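Local coordinates for protein NADP-dependent 2-hydroxyacid dehydrogenase (Rhizobium etli, PDB 4XCV) that binds NADPH and probably catalyses the NADP-dependent interconversion of 2-oxoacids and 2-hydroxyacids, at residues 143-148 with 198-203; 258-263 with 281-286. All blocks are in the same frame, centred on the assembly; numbering follows the deposited sequence.

Contact 1 of 2, residues 143-148 with 198-203; sequences VGVMGL and VGLLPL. With NDP (NADPH dihydro-nicotinamide-adenine-dinucleotide phosphate), chain B.
Val145 and Met146 pair in parallel register with Val198 and Gly199 in the seven-stranded sheet of the Rossmann-type dinucleotide-binding domain, where the strands run out into loops that line the NADPH site. Three backbone hydrogen bonds join them: Val198 N to Gly144 O (2.9 Å), the nearly straight Met146 N to Val198 O (2.8 Å, 178°), and Leu200 N to Met146 O (2.8 Å), the last carrying the ladder past the strand ends. Val198 places CG2 beside its own backbone N, and this branch meets Val143 CG1 at 3.6 Å. Val145 lies on the same sheet face as Val198; helices 150-162 and 100-116 cover them. Met146 goes to the other face, toward Trp169. Gly147, probably the first glycine of a GxGxxG motif, has backbone angles that suit glycine, and a side chain there would run into Leu200 O. Leu201 has CG beside its backbone N (chi1 -66°), which sets CD2 3.7 Å from both Gly147 N and O4B of NADPH. An alanine here lacks CD2, and a gap would probably open between the adenosine ribose and the Gly147 backbone. Pro202 CG lies 3.6 Å from C8A of the adenine, while Leu148 N donates to ribose O3B at 2.8 Å. On this side aliphatic carbons of Leu201 and Pro202 line the ribose and adenine, while a backbone amide grips hydroxyl O3B, which probably helps to orient the sugar.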
loop_
_atom_site.group_PDB
_atom_site.type_symbol
_atom_site.label_atom_id
_atom_site.label_comp_id
_atom_site.label_asym_id
_atom_site.label_seq_id
_atom_site.Cartn_x
_atom_site.Cartn_y
_atom_site.Cartn_z
ATOM N N VAL A 143 10.730 -3.158 8.751
ATOM C CA VAL A 143 9.509 -2.970 9.545
ATOM C C VAL A 143 9.525 -3.951 10.713
ATOM O O VAL A 143 9.676 -5.172 10.521
ATOM C CB VAL A 143 8.234 -3.177 8.701
ATOM C CG1 VAL A 143 7.027 -2.857 9.558
ATOM C CG2 VAL A 143 8.251 -2.308 7.452
ATOM N N GLY A 144 9.447 -3.400 11.934
ATOM C CA GLY A 144 9.372 -4.181 13.155
ATOM C C GLY A 144 7.952 -4.217 13.660
ATOM O O GLY A 144 7.421 -3.181 14.078
ATOM N N VAL A 145 7.326 -5.400 13.597
ATOM C CA VAL A 145 5.938 -5.558 14.019
ATOM C C VAL A 145 5.904 -6.010 15.479
ATOM O O VAL A 145 6.447 -7.055 15.827
ATOM C CB VAL A 145 5.195 -6.530 13.097
ATOM C CG1 VAL A 145 3.754 -6.648 13.523
ATOM C CG2 VAL A 145 5.288 -6.035 11.651
ATOM N N MET A 146 5.229 -5.235 16.309
ATOM C CA MET A 146 5.075 -5.516 17.739
ATOM C C MET A 146 3.681 -6.056 17.934
ATOM O O MET A 146 2.669 -5.353 17.797
ATOM C CB MET A 146 5.324 -4.283 18.603
ATOM C CG MET A 146 6.729 -3.751 18.381
ATOM S SD MET A 146 7.198 -2.336 19.425
ATOM C CE MET A 146 7.749 -3.117 20.871
ATOM N N GLY A 147 3.648 -7.354 18.259
ATOM C CA GLY A 147 2.381 -8.087 18.319
ATOM C C GLY A 147 2.324 -8.980 17.097
ATOM O O GLY A 147 2.317 -8.495 15.955
ATOM N N LEU A 148 2.320 -10.285 17.330
ATOM C CA LEU A 148 2.335 -11.281 16.280
ATOM C C LEU A 148 1.158 -12.202 16.486
ATOM O O LEU A 148 1.295 -13.445 16.439
ATOM C CB LEU A 148 3.662 -12.037 16.285
ATOM C CG LEU A 148 4.865 -11.188 15.945
ATOM C CD1 LEU A 148 6.099 -12.043 16.040
ATOM C CD2 LEU A 148 4.758 -10.491 14.573
ATOM N N VAL A 198 5.611 -0.973 13.790
ATOM C CA VAL A 198 4.164 -1.181 13.658
ATOM C C VAL A 198 3.609 -1.795 14.939
ATOM O O VAL A 198 3.940 -2.919 15.271
ATOM C CB VAL A 198 3.844 -2.048 12.421
ATOM C CG1 VAL A 198 2.371 -2.494 12.376
ATOM C CG2 VAL A 198 4.236 -1.311 11.156
ATOM N N GLY A 199 2.753 -1.036 15.604
ATOM C CA GLY A 199 2.146 -1.481 16.879
ATOM C C GLY A 199 0.807 -2.143 16.690
ATOM O O GLY A 199 -0.155 -1.484 16.268
ATOM N N LEU A 200 0.745 -3.424 17.049
ATOM C CA LEU A 200 -0.475 -4.226 16.996
ATOM C C LEU A 200 -0.595 -5.033 18.286
ATOM O O LEU A 200 -0.836 -6.251 18.286
ATOM C CB LEU A 200 -0.504 -5.137 15.765
ATOM C CG LEU A 200 -0.675 -4.407 14.432
ATOM C CD1 LEU A 200 -0.398 -5.312 13.273
ATOM C CD2 LEU A 200 -2.058 -3.777 14.302
ATOM N N LEU A 201 -0.433 -4.315 19.403
ATOM C CA LEU A 201 -0.508 -4.924 20.748
ATOM C C LEU A 201 -1.886 -4.683 21.390
ATOM O O LEU A 201 -2.481 -3.624 21.170
ATOM C CB LEU A 201 0.554 -4.310 21.679
ATOM C CG LEU A 201 2.023 -4.587 21.315
ATOM C CD1 LEU A 201 2.923 -3.737 22.240
ATOM C CD2 LEU A 201 2.348 -6.043 21.410
ATOM N N PRO A 202 -2.360 -5.614 22.219
ATOM C CA PRO A 202 -3.500 -5.308 23.102
ATOM C C PRO A 202 -3.111 -4.352 24.194
ATOM O O PRO A 202 -1.895 -4.149 24.460
ATOM C CB PRO A 202 -3.849 -6.680 23.712
ATOM C CG PRO A 202 -2.613 -7.481 23.610
ATOM C CD PRO A 202 -1.696 -6.874 22.572
ATOM N N LEU A 203 -4.097 -3.733 24.842
ATOM C CA LEU A 203 -3.877 -2.901 26.030
ATOM C C LEU A 203 -3.968 -3.770 27.268
ATOM O O LEU A 203 -5.011 -4.383 27.550
ATOM C CB LEU A 203 -4.933 -1.804 26.135
ATOM C CG LEU A 203 -4.666 -0.825 27.295
ATOM C CD1 LEU A 203 -3.410 -0.024 27.086
ATOM C CD2 LEU A 203 -5.837 0.150 27.477
HETATM P PA NDP B . -3.826 -11.234 19.615
HETATM O O1A NDP B . -4.095 -12.269 18.567
HETATM O O2A NDP B . -4.268 -11.456 21.047
HETATM O O5B NDP B . -2.252 -10.952 19.585
HETATM C C5B NDP B . -1.677 -10.107 20.587
HETATM C C4B NDP B . -0.185 -10.093 20.353
HETATM O O4B NDP B . 0.388 -9.154 21.259
HETATM C C3B NDP B . 0.447 -11.440 20.612
HETATM O O3B NDP B . 1.518 -11.677 19.676
HETATM C C2B NDP B . 0.982 -11.242 22.005
HETATM O O2B NDP B . 2.131 -12.063 22.350
HETATM C C1B NDP B . 1.426 -9.781 21.949
HETATM N N9A NDP B . 1.595 -9.176 23.271
HETATM C C8A NDP B . 0.620 -9.038 24.192
HETATM N N7A NDP B . 1.164 -8.529 25.341
HETATM C C5A NDP B . 2.505 -8.400 25.108
HETATM C C6A NDP B . 3.586 -8.012 25.899
HETATM N N6A NDP B . 3.414 -7.579 27.149
HETATM N N1A NDP B . 4.806 -8.034 25.350
HETATM C C2A NDP B . 4.986 -8.438 24.073
HETATM N N3A NDP B . 3.998 -8.839 23.255
HETATM C C4A NDP B . 2.771 -8.797 23.818
HETATM O O3 NDP B . -4.448 -9.819 19.167
HETATM P PN NDP B . -4.811 -9.284 17.696
HETATM O O1N NDP B . -3.588 -9.445 16.856
HETATM O O2N NDP B . -6.026 -9.906 17.195
HETATM O O5D NDP B . -5.144 -7.774 18.007
HETATM C C5D NDP B . -4.182 -6.929 18.654
HETATM C C4D NDP B . -4.942 -5.703 19.176
HETATM O O4D NDP B . -5.345 -4.879 18.091
HETATM C C3D NDP B . -6.231 -5.995 19.893
HETATM O O3D NDP B . -6.000 -6.334 21.272
HETATM C C2D NDP B . -7.034 -4.714 19.735
HETATM O O2D NDP B . -6.836 -3.875 20.898
HETATM C C1D NDP B . -6.393 -4.023 18.566
HETATM N N1N NDP B . -7.266 -3.766 17.417
HETATM C C2N NDP B . -7.358 -2.508 16.882
HETATM C C3N NDP B . -8.232 -2.222 15.888
HETATM C C7N NDP B . -8.320 -0.921 15.279
HETATM O O7N NDP B . -9.376 -0.664 14.653
HETATM N N7N NDP B . -7.352 -0.023 15.324
HETATM C C4N NDP B . -9.059 -3.298 15.301
HETATM C C5N NDP B . -8.847 -4.593 15.923
HETATM C C6N NDP B . -8.036 -4.825 16.932
HETATM P P2B NDP B . 2.003 -13.679 22.304
HETATM O O1X NDP B . 3.251 -14.178 22.955
HETATM O O2X NDP B . 0.737 -14.012 23.076
HETATM O O3X NDP B . 1.838 -14.057 20.889
#

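Contact 2 of 2, residues 258-263 with 281-286; sequences LDVFEV and TPHDAA. With NDP (NADPH dihydro-nicotinamide-adenine-dinucleotide phosphate), chain B.
A single carboxylate oxygen, OD1 of Asp259, takes hydrogen bonds from both a side chain and the backbone of 281-286, while its twin OD2 holds the nicotinamide amide of NADPH. The two loops follow strands 255-258 and 278-280 at the edge of the Rossmann-type sheet, and Thr281 N bonds Leu258 O at 3.0 Å just beyond strand 278-280. Asp259 swings CG away from its backbone N (chi1 -171°) and across to the other loop. There Thr281 OG1 donates to OD1 at 2.7 Å on the anti side, and Asp284 N reaches the same oxygen on the syn side at 3.0 Å; Ala285 N adds weak bonds to both oxygens. Held in this way, OD2 accepts from NADPH N7N in a nearly straight bond (3.0 Å, 171°), which probably fixes the rotation of the carboxamide. A water donates to OD2 at 2.8 Å and accepts from Ala286 N. Asp284 OD1 lies near Asp259 OD1, a likely repulsion, but Asp284 OD2 is turned to His121 and Leu133 N of the second subunit. Pro282 centres an inverse gamma turn that carries the chain on to His283, whose ND1 is bonded to Glu264 and whose CD2-NE2 edge is turned to the carboxamide oxygen O7N, near the ring plane. Thr281 O lies in the plane of the Phe261 ring, 3.5 Å from CE1 at its edge. Val260 CG1 forms a CH-pi contact with the His283 ring, 4.0 Å from its centroid and 7° off the normal.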
loop_
_atom_site.group_PDB
_atom_site.type_symbol
_atom_site.label_atom_id
_atom_site.label_comp_id
_atom_site.label_asym_id
_atom_site.label_seq_id
_atom_site.Cartn_x
_atom_site.Cartn_y
_atom_site.Cartn_z
ATOM N N LEU A 258 -1.102 7.047 12.936
ATOM C CA LEU A 258 -1.866 6.684 14.111
ATOM C C LEU A 258 -3.321 6.506 13.802
ATOM O O LEU A 258 -3.932 7.404 13.227
ATOM C CB LEU A 258 -1.715 7.783 15.174
ATOM C CG LEU A 258 -0.288 8.121 15.609
ATOM C CD1 LEU A 258 -0.226 9.399 16.427
ATOM C CD2 LEU A 258 0.386 7.007 16.391
ATOM N N ASP A 259 -3.881 5.360 14.181
ATOM C CA ASP A 259 -5.316 5.135 14.092
ATOM C C ASP A 259 -6.001 5.187 15.441
ATOM O O ASP A 259 -7.248 5.187 15.508
ATOM C CB ASP A 259 -5.604 3.735 13.523
ATOM C CG ASP A 259 -7.052 3.516 13.192
ATOM O OD1 ASP A 259 -7.642 4.262 12.370
ATOM O OD2 ASP A 259 -7.650 2.539 13.701
ATOM N N VAL A 260 -5.215 5.198 16.512
ATOM C CA VAL A 260 -5.731 5.123 17.883
ATOM C C VAL A 260 -5.068 6.161 18.743
ATOM O O VAL A 260 -3.941 6.512 18.484
ATOM C CB VAL A 260 -5.550 3.689 18.459
ATOM C CG1 VAL A 260 -6.376 2.699 17.676
ATOM C CG2 VAL A 260 -4.078 3.278 18.442
ATOM N N PHE A 261 -5.792 6.602 19.789
ATOM C CA PHE A 261 -5.355 7.747 20.590
ATOM C C PHE A 261 -5.689 7.534 22.038
ATOM O O PHE A 261 -6.617 6.818 22.366
ATOM C CB PHE A 261 -5.990 9.052 20.031
ATOM C CG PHE A 261 -5.685 9.237 18.589
ATOM C CD1 PHE A 261 -6.492 8.671 17.628
ATOM C CD2 PHE A 261 -4.485 9.814 18.178
ATOM C CE1 PHE A 261 -6.131 8.707 16.286
ATOM C CE2 PHE A 261 -4.136 9.858 16.854
ATOM C CZ PHE A 261 -4.944 9.315 15.913
ATOM N N GLU A 262 -4.951 8.206 22.925
ATOM C CA GLU A 262 -5.163 8.060 24.356
ATOM C C GLU A 262 -6.581 8.436 24.756
ATOM O O GLU A 262 -7.153 7.816 25.641
ATOM C CB GLU A 262 -4.166 8.948 25.123
ATOM C CG GLU A 262 -2.686 8.583 24.942
ATOM C CD GLU A 262 -1.814 9.408 25.851
ATOM O OE1 GLU A 262 -1.920 9.255 27.093
ATOM O OE2 GLU A 262 -1.074 10.266 25.315
ATOM N N VAL A 263 -7.086 9.507 24.147
ATOM C CA VAL A 263 -8.466 9.926 24.282
ATOM C C VAL A 263 -9.041 10.012 22.881
ATOM O O VAL A 263 -8.417 10.631 22.012
ATOM C CB VAL A 263 -8.587 11.292 25.007
ATOM C CG1 VAL A 263 -10.041 11.750 24.992
ATOM C CG2 VAL A 263 -8.132 11.153 26.452
ATOM N N THR A 281 -5.726 8.597 11.182
ATOM C CA THR A 281 -7.036 8.067 10.820
ATOM C C THR A 281 -7.836 7.953 12.105
ATOM O O THR A 281 -7.308 7.641 13.199
ATOM C CB THR A 281 -7.002 6.746 10.014
ATOM O OG1 THR A 281 -6.225 5.784 10.724
ATOM C CG2 THR A 281 -6.439 6.925 8.672
ATOM N N PRO A 282 -9.156 8.209 12.037
ATOM C CA PRO A 282 -9.961 8.386 13.257
ATOM C C PRO A 282 -10.508 7.036 13.745
ATOM O O PRO A 282 -11.708 6.827 13.829
ATOM C CB PRO A 282 -11.098 9.323 12.782
ATOM C CG PRO A 282 -11.282 8.870 11.339
ATOM C CD PRO A 282 -9.892 8.652 10.831
ATOM N N HIS A 283 -9.614 6.130 14.119
ATOM C CA HIS A 283 -10.024 4.821 14.548
ATOM C C HIS A 283 -10.980 4.179 13.561
ATOM O O HIS A 283 -12.009 3.656 13.938
ATOM C CB HIS A 283 -10.552 4.855 15.996
ATOM C CG HIS A 283 -10.427 3.531 16.705
ATOM N ND1 HIS A 283 -10.351 3.396 18.073
ATOM C CD2 HIS A 283 -10.326 2.264 16.211
ATOM C CE1 HIS A 283 -10.264 2.121 18.399
ATOM N NE2 HIS A 283 -10.258 1.408 17.278
ATOM N N ASP A 284 -10.595 4.226 12.269
ATOM C CA ASP A 284 -11.382 3.587 11.214
ATOM C C ASP A 284 -10.505 2.645 10.382
ATOM O O ASP A 284 -10.951 2.206 9.308
ATOM C CB ASP A 284 -12.165 4.602 10.385
ATOM C CG ASP A 284 -11.308 5.501 9.505
ATOM O OD1 ASP A 284 -10.053 5.296 9.498
ATOM O OD2 ASP A 284 -11.873 6.354 8.758
ATOM N N ALA A 285 -9.356 2.247 10.905
ATOM C CA ALA A 285 -8.497 1.279 10.159
ATOM C C ALA A 285 -9.204 -0.059 9.973
ATOM O O ALA A 285 -9.059 -0.701 8.935
ATOM C CB ALA A 285 -7.208 1.040 10.889
ATOM N N ALA A 286 -9.928 -0.538 10.973
ATOM C CA ALA A 286 -10.502 -1.862 10.916
ATOM C C ALA A 286 -11.708 -1.870 11.871
ATOM O O ALA A 286 -11.624 -2.376 12.940
ATOM C CB ALA A 286 -9.478 -2.920 11.313
HETATM P PA NDP B . -3.826 -11.234 19.615
HETATM O O1A NDP B . -4.095 -12.269 18.567
HETATM O O2A NDP B . -4.268 -11.456 21.047
HETATM O O5B NDP B . -2.252 -10.952 19.585
HETATM C C5B NDP B . -1.677 -10.107 20.587
HETATM C C4B NDP B . -0.185 -10.093 20.353
HETATM O O4B NDP B . 0.388 -9.154 21.259
HETATM C C3B NDP B . 0.447 -11.440 20.612
HETATM O O3B NDP B . 1.518 -11.677 19.676
HETATM C C2B NDP B . 0.982 -11.242 22.005
HETATM O O2B NDP B . 2.131 -12.063 22.350
HETATM C C1B NDP B . 1.426 -9.781 21.949
HETATM N N9A NDP B . 1.595 -9.176 23.271
HETATM C C8A NDP B . 0.620 -9.038 24.192
HETATM N N7A NDP B . 1.164 -8.529 25.341
HETATM C C5A NDP B . 2.505 -8.400 25.108
HETATM C C6A NDP B . 3.586 -8.012 25.899
HETATM N N6A NDP B . 3.414 -7.579 27.149
HETATM N N1A NDP B . 4.806 -8.034 25.350
HETATM C C2A NDP B . 4.986 -8.438 24.073
HETATM N N3A NDP B . 3.998 -8.839 23.255
HETATM C C4A NDP B . 2.771 -8.797 23.818
HETATM O O3 NDP B . -4.448 -9.819 19.167
HETATM P PN NDP B . -4.811 -9.284 17.696
HETATM O O1N NDP B . -3.588 -9.445 16.856
HETATM O O2N NDP B . -6.026 -9.906 17.195
HETATM O O5D NDP B . -5.144 -7.774 18.007
HETATM C C5D NDP B . -4.182 -6.929 18.654
HETATM C C4D NDP B . -4.942 -5.703 19.176
HETATM O O4D NDP B . -5.345 -4.879 18.091
HETATM C C3D NDP B . -6.231 -5.995 19.893
HETATM O O3D NDP B . -6.000 -6.334 21.272
HETATM C C2D NDP B . -7.034 -4.714 19.735
HETATM O O2D NDP B . -6.836 -3.875 20.898
HETATM C C1D NDP B . -6.393 -4.023 18.566
HETATM N N1N NDP B . -7.266 -3.766 17.417
HETATM C C2N NDP B . -7.358 -2.508 16.882
HETATM C C3N NDP B . -8.232 -2.222 15.888
HETATM C C7N NDP B . -8.320 -0.921 15.279
HETATM O O7N NDP B . -9.376 -0.664 14.653
HETATM N N7N NDP B . -7.352 -0.023 15.324
HETATM C C4N NDP B . -9.059 -3.298 15.301
HETATM C C5N NDP B . -8.847 -4.593 15.923
HETATM C C6N NDP B . -8.036 -4.825 16.932
HETATM P P2B NDP B . 2.003 -13.679 22.304
HETATM O O1X NDP B . 3.251 -14.178 22.955
HETATM O O2X NDP B . 0.737 -14.012 23.076
HETATM O O3X NDP B . 1.838 -14.057 20.889
HETATM O O HOH W 1 -10.114 1.183 13.292
#

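Overall arrangement
Both contacts lie at the C-terminal ends of strands in one parallel sheet, in the order 142-146, 196-199, 229-232, 255-258, 278-280, so strand 229-232 separates them. The centres of contact 1 and contact 2 are about 15 Å apart, and the nearest atoms of contact 1 and contact 2 are about 7 Å apart, with no direct touch; both touch the same NADPH. Contact 1 receives its adenosine half and reaches along to the second ribose, whereas contact 2 holds the nicotinamide carboxamide. Between them, just past the separating strand, Ala233 O also bonds the cofactor. No residue of the second subunit touches contact 1, whereas 281-286 also bonds to it, placing the nicotinamide end of the pocket next to the dimer interface.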